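PDB 3LHL: putative agmatinase from Clostridium difficile, which probably hydrolyses agmatine to putrescine and urea, as a manganese-dependent member of the arginase family. Local coordinates for residues 10-15 against 90-95; 197-202 against 242-247. One frame throughout, in Å; residues are numbered along the deposited sequence.

Contact 1 (10-15 against 90-95); sequences LIVFGV and VPFMIG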
loop_
_atom_site.group_PDB
_atom_site.type_symbol
_atom_site.label_atom_id
_atom_site.label_comp_id
_atom_site.label_asym_id
_atom_site.label_seq_id
_atom_site.Cartn_x
_atom_site.Cartn_y
_atom_site.Cartn_z
ATOM N N LEU A 10 -16.056 -2.130 1.451
ATOM C CA LEU A 10 -14.621 -2.099 1.722
ATOM C C LEU A 10 -14.310 -3.040 2.885
ATOM O O LEU A 10 -14.857 -2.891 3.984
ATOM C CB LEU A 10 -14.184 -0.674 2.068
ATOM C CG LEU A 10 -12.693 -0.391 2.290
ATOM C CD1 LEU A 10 -11.895 -0.729 1.032
ATOM C CD2 LEU A 10 -12.511 1.082 2.663
ATOM N N ILE A 11 -13.438 -4.011 2.632
ATOM C CA ILE A 11 -13.051 -4.995 3.637
ATOM C C ILE A 11 -11.589 -4.788 4.021
ATOM O O ILE A 11 -10.677 -5.036 3.223
ATOM C CB ILE A 11 -13.233 -6.432 3.099
ATOM C CG1 ILE A 11 -14.645 -6.594 2.518
ATOM C CG2 ILE A 11 -12.982 -7.447 4.214
ATOM C CD1 ILE A 11 -15.770 -6.336 3.509
ATOM N N VAL A 12 -11.384 -4.331 5.251
ATOM C CA VAL A 12 -10.059 -4.055 5.792
ATOM C C VAL A 12 -9.569 -5.238 6.613
ATOM O O VAL A 12 -10.280 -5.728 7.490
ATOM C CB VAL A 12 -10.091 -2.825 6.726
ATOM C CG1 VAL A 12 -8.695 -2.513 7.219
ATOM C CG2 VAL A 12 -10.704 -1.636 6.006
ATOM N N PHE A 13 -8.354 -5.695 6.334
ATOM C CA PHE A 13 -7.799 -6.812 7.086
ATOM C C PHE A 13 -6.299 -6.637 7.236
ATOM O O PHE A 13 -5.646 -5.986 6.413
ATOM C CB PHE A 13 -8.152 -8.156 6.414
ATOM C CG PHE A 13 -7.506 -8.372 5.074
ATOM C CD1 PHE A 13 -6.340 -9.126 4.963
ATOM C CD2 PHE A 13 -8.071 -7.834 3.920
ATOM C CE1 PHE A 13 -5.742 -9.346 3.720
ATOM C CE2 PHE A 13 -7.483 -8.044 2.672
ATOM C CZ PHE A 13 -6.315 -8.803 2.572
ATOM N N GLY A 14 -5.760 -7.197 8.311
ATOM C CA GLY A 14 -4.340 -7.081 8.561
ATOM C C GLY A 14 -3.589 -8.342 8.206
ATOM O O GLY A 14 -4.152 -9.438 8.221
ATOM N N VAL A 15 -2.316 -8.170 7.870
ATOM C CA VAL A 15 -1.432 -9.275 7.517
ATOM C C VAL A 15 -0.105 -9.015 8.214
ATOM O O VAL A 15 0.765 -8.325 7.669
ATOM C CB VAL A 15 -1.179 -9.350 5.992
ATOM C CG1 VAL A 15 -0.208 -10.483 5.686
ATOM C CG2 VAL A 15 -2.492 -9.564 5.250
ATOM N N VAL A 90 -14.025 -4.353 -2.189
ATOM C CA VAL A 90 -12.667 -3.858 -2.265
ATOM C C VAL A 90 -11.824 -4.336 -1.095
ATOM O O VAL A 90 -12.178 -4.129 0.065
ATOM C CB VAL A 90 -12.646 -2.310 -2.293
ATOM C CG1 VAL A 90 -11.208 -1.798 -2.319
ATOM C CG2 VAL A 90 -13.408 -1.811 -3.504
ATOM N N PRO A 91 -10.708 -5.017 -1.388
ATOM C CA PRO A 91 -9.841 -5.496 -0.314
ATOM C C PRO A 91 -8.879 -4.379 0.080
ATOM O O PRO A 91 -8.252 -3.761 -0.780
ATOM C CB PRO A 91 -9.119 -6.683 -0.952
ATOM C CG PRO A 91 -8.979 -6.249 -2.383
ATOM C CD PRO A 91 -10.339 -5.628 -2.679
ATOM N N PHE A 92 -8.796 -4.101 1.376
ATOM C CA PHE A 92 -7.892 -3.085 1.884
ATOM C C PHE A 92 -7.012 -3.792 2.909
ATOM O O PHE A 92 -7.429 -4.058 4.033
ATOM C CB PHE A 92 -8.678 -1.946 2.533
ATOM C CG PHE A 92 -7.854 -0.722 2.818
ATOM C CD1 PHE A 92 -8.471 0.485 3.119
ATOM C CD2 PHE A 92 -6.464 -0.773 2.798
ATOM C CE1 PHE A 92 -7.720 1.626 3.399
ATOM C CE2 PHE A 92 -5.700 0.366 3.077
ATOM C CZ PHE A 92 -6.332 1.565 3.379
HETATM N N MSE A 93 -5.789 -4.101 2.495
HETATM C CA MSE A 93 -4.836 -4.809 3.330
HETATM C C MSE A 93 -3.873 -3.885 4.084
HETATM O O MSE A 93 -3.327 -2.929 3.523
HETATM C CB MSE A 93 -4.059 -5.793 2.446
HETATM C CG MSE A 93 -3.068 -6.694 3.162
HETATM SE SE MSE A 93 -2.350 -8.059 1.952
HETATM C CE MSE A 93 -1.548 -6.881 0.631
ATOM N N ILE A 94 -3.703 -4.176 5.370
ATOM C CA ILE A 94 -2.799 -3.434 6.245
ATOM C C ILE A 94 -1.743 -4.469 6.567
ATOM O O ILE A 94 -1.876 -5.231 7.523
ATOM C CB ILE A 94 -3.458 -3.041 7.572
ATOM C CG1 ILE A 94 -4.741 -2.247 7.321
ATOM C CG2 ILE A 94 -2.470 -2.248 8.410
ATOM C CD1 ILE A 94 -4.550 -1.004 6.492
ATOM N N GLY A 95 -0.685 -4.508 5.778
ATOM C CA GLY A 95 0.303 -5.527 6.032
ATOM C C GLY A 95 1.552 -5.146 6.776
ATOM O O GLY A 95 1.668 -4.079 7.392
#
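In the parallel sheet of the arginase fold, strand 10-15 runs alongside strand 90-95, with Ile11 beside Pro91 and Phe13 beside Met93. Ile11, Phe13 and Val15 exchange five backbone hydrogen bonds with Val90, Phe92 and Ile94. Ile11 N reaches Val90 O at 2.9 Å, almost straight. Phe92 N returns to Ile11 O, and the alternation continues to Val15 N. On one face the Phe13 ring meets Met93. Phe13 chi1 of 67° sets its CG between the backbone N and carbonyl carbon, and the ring leans across beside strand 90-95. Met93 CB makes an off-centre CH-pi contact, 4.2 Å from the Phe13 ring centroid. The selenium of this selenomethionine stands obliquely beside the same ring. Pro91 CB comes to the ring edge. Val15 CG2 touches Met93 CG at 3.6 Å and also its SE. On the other face Leu10 CD1 packs on Val90 CG1 at 3.6 Å and on Phe92 CB. Leu10 CD2 lies at the edge of the Phe92 ring. Val12 CG1 meets Ile94 CG1 at 4.0 Å. Helix 70-86 covers Phe13, Val15 and Met93 through Ile77 and Ile84. Helix 258-278 covers Leu10, Phe92 and Ile94, and strand 57-62 flanks strand 10-15.

Contact 2 (197-202 against 242-247); sequences IYLTID and VGCDIV. With MN (manganese (II) ion), chain B; MN (manganese (II) ion), chain C.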
loop_
_atom_site.group_PDB
_atom_site.type_symbol
_atom_site.label_atom_id
_atom_site.label_comp_id
_atom_site.label_asym_id
_atom_site.label_seq_id
_atom_site.Cartn_x
_atom_site.Cartn_y
_atom_site.Cartn_z
ATOM N N ILE A 197 -7.614 0.818 -10.692
ATOM C CA ILE A 197 -6.330 0.931 -10.029
ATOM C C ILE A 197 -6.125 0.071 -8.783
ATOM O O ILE A 197 -7.053 -0.171 -8.007
ATOM C CB ILE A 197 -6.079 2.431 -9.632
ATOM C CG1 ILE A 197 -5.604 3.233 -10.847
ATOM C CG2 ILE A 197 -5.069 2.535 -8.495
ATOM C CD1 ILE A 197 -6.656 3.445 -11.923
ATOM N N TYR A 198 -4.896 -0.406 -8.616
ATOM C CA TYR A 198 -4.534 -1.132 -7.409
ATOM C C TYR A 198 -3.557 -0.159 -6.762
ATOM O O TYR A 198 -2.507 0.144 -7.329
ATOM C CB TYR A 198 -3.806 -2.442 -7.679
ATOM C CG TYR A 198 -3.530 -3.173 -6.379
ATOM C CD1 TYR A 198 -4.422 -4.124 -5.887
ATOM C CD2 TYR A 198 -2.431 -2.833 -5.587
ATOM C CE1 TYR A 198 -4.231 -4.714 -4.635
ATOM C CE2 TYR A 198 -2.232 -3.413 -4.335
ATOM C CZ TYR A 198 -3.136 -4.353 -3.864
ATOM O OH TYR A 198 -2.954 -4.911 -2.614
ATOM N N LEU A 199 -3.913 0.349 -5.591
ATOM C CA LEU A 199 -3.067 1.310 -4.894
ATOM C C LEU A 199 -2.253 0.668 -3.783
ATOM O O LEU A 199 -2.807 0.167 -2.809
ATOM C CB LEU A 199 -3.935 2.425 -4.314
ATOM C CG LEU A 199 -3.275 3.458 -3.401
ATOM C CD1 LEU A 199 -2.244 4.267 -4.171
ATOM C CD2 LEU A 199 -4.359 4.369 -2.828
ATOM N N THR A 200 -0.934 0.677 -3.938
ATOM C CA THR A 200 -0.048 0.114 -2.930
ATOM C C THR A 200 0.835 1.222 -2.368
ATOM O O THR A 200 1.631 1.836 -3.083
ATOM C CB THR A 200 0.845 -1.022 -3.508
ATOM O OG1 THR A 200 1.732 -1.493 -2.482
ATOM C CG2 THR A 200 1.657 -0.528 -4.706
ATOM N N ILE A 201 0.682 1.472 -1.076
ATOM C CA ILE A 201 1.441 2.515 -0.405
ATOM C C ILE A 201 2.437 1.991 0.626
ATOM O O ILE A 201 2.047 1.486 1.684
ATOM C CB ILE A 201 0.486 3.510 0.305
ATOM C CG1 ILE A 201 -0.281 4.321 -0.739
ATOM C CG2 ILE A 201 1.274 4.430 1.248
ATOM C CD1 ILE A 201 -1.277 5.297 -0.145
ATOM N N ASP A 202 3.724 2.095 0.305
ATOM C CA ASP A 202 4.767 1.703 1.243
ATOM C C ASP A 202 4.914 2.970 2.089
ATOM O O ASP A 202 5.311 4.016 1.573
ATOM C CB ASP A 202 6.079 1.417 0.519
ATOM C CG ASP A 202 7.180 1.006 1.466
ATOM O OD1 ASP A 202 7.282 1.615 2.549
ATOM O OD2 ASP A 202 7.947 0.084 1.131
ATOM N N VAL A 242 -9.835 -0.632 -6.965
ATOM C CA VAL A 242 -10.455 -1.934 -6.745
ATOM C C VAL A 242 -9.671 -2.790 -5.761
ATOM O O VAL A 242 -10.047 -3.928 -5.471
ATOM C CB VAL A 242 -10.601 -2.696 -8.079
ATOM C CG1 VAL A 242 -11.603 -1.979 -8.968
ATOM C CG2 VAL A 242 -9.244 -2.793 -8.778
ATOM N N GLY A 243 -8.583 -2.223 -5.250
ATOM C CA GLY A 243 -7.739 -2.913 -4.296
ATOM C C GLY A 243 -6.771 -1.909 -3.701
ATOM O O GLY A 243 -6.311 -1.001 -4.399
ATOM N N CYS A 244 -6.448 -2.062 -2.420
ATOM C CA CYS A 244 -5.544 -1.126 -1.768
ATOM C C CYS A 244 -4.808 -1.728 -0.575
ATOM O O CYS A 244 -5.253 -2.717 0.016
ATOM C CB CYS A 244 -6.340 0.107 -1.312
ATOM S SG CYS A 244 -5.375 1.402 -0.487
ATOM N N ASP A 245 -3.670 -1.128 -0.232
ATOM C CA ASP A 245 -2.897 -1.567 0.919
ATOM C C ASP A 245 -1.860 -0.529 1.355
ATOM O O ASP A 245 -1.443 0.323 0.568
ATOM C CB ASP A 245 -2.200 -2.911 0.635
ATOM C CG ASP A 245 -1.051 -2.797 -0.371
ATOM O OD1 ASP A 245 -0.189 -1.900 -0.211
ATOM O OD2 ASP A 245 -1.003 -3.620 -1.314
ATOM N N ILE A 246 -1.487 -0.584 2.629
ATOM C CA ILE A 246 -0.456 0.289 3.179
ATOM C C ILE A 246 0.481 -0.710 3.852
ATOM O O ILE A 246 0.026 -1.656 4.496
ATOM C CB ILE A 246 -1.007 1.300 4.222
ATOM C CG1 ILE A 246 -1.689 0.563 5.377
ATOM C CG2 ILE A 246 -1.971 2.272 3.547
ATOM C CD1 ILE A 246 -2.225 1.493 6.465
ATOM N N VAL A 247 1.784 -0.519 3.703
ATOM C CA VAL A 247 2.715 -1.480 4.269
ATOM C C VAL A 247 3.986 -0.876 4.836
ATOM O O VAL A 247 4.242 0.312 4.693
ATOM C CB VAL A 247 3.128 -2.519 3.183
ATOM C CG1 VAL A 247 1.899 -3.272 2.671
ATOM C CG2 VAL A 247 3.811 -1.802 2.023
HETATM MN MN MN B . 8.305 -1.115 -0.703
HETATM MN MN MN C . 10.124 0.994 0.918
HETATM O O HOH W 1 -5.525 -5.398 -1.292
#
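Asp245 OD2 is gripped by two hydroxyls, those of Tyr198 and Thr101. Tyr198 OH donates to Asp245 OD2 at 2.7 Å, meeting it on the anti side and 22° out of the carboxylate plane. The carboxylate oxygen lies at the edge of the Tyr198 ring, and the two planes are 60° apart. Asp245 CG sits between its backbone N and carbonyl carbon (chi1 71°), and the carboxylate leans across to Tyr198 and Thr200. One face of the tyrosine ring lies over the backbone of Gly243. A water donates to both Tyr198 OH and Cys244 O. Thr200 runs alongside Asp245, with OG1 3.0 Å from Asp245 OD1. Thr200 OG1 is also hydrogen-bonded to His98, a manganese ligand, making it a second-shell group. At the strand end Asp202 OD2 bridges the manganese of chain B, at 2.2 Å, and that of chain C, at 2.4 Å. One ion is also bound by His98, Asp121 and Asp125, the other by Asp121, His123 and Asp204. A further manganese lies about 3 Å from the Asp202 side chain (nearest atoms). Backbone bonds such as Leu199 N to Gly243 O (3.0 Å) and Ile201 N to Asp245 O join the two parallel strands. On the face opposite Tyr198, Thr200 and Asp245, Leu199 CD2 touches Cys244 SG at 3.9 Å. Helix 101-111 covers Tyr198 and Val242. Strand 115-120 flanks strand 196-202, and strand 90-95 flanks strand 240-247.

How the contacts relate
From the N terminus, strand 10-15 comes first. The chain then passes through strand 57-62 and helix 70-86 before strand 90-95 closes contact 1 across 74 residues. Contact 2 opens later, at strand 196-202, and closes at strand 240-247 after 39 residues. The two loops follow in series and neither nest nor cross. They meet in the middle of the sheet, where strands 90-95 and 240-247 are neighbours. Met93 N lies 2.9 Å from Cys244 O, a probable hydrogen bond, and Pro91 O probably accepts one from Cys244 N. Together the contacts tie four adjacent strands, from 10-15 through to metal-bearing 196-202.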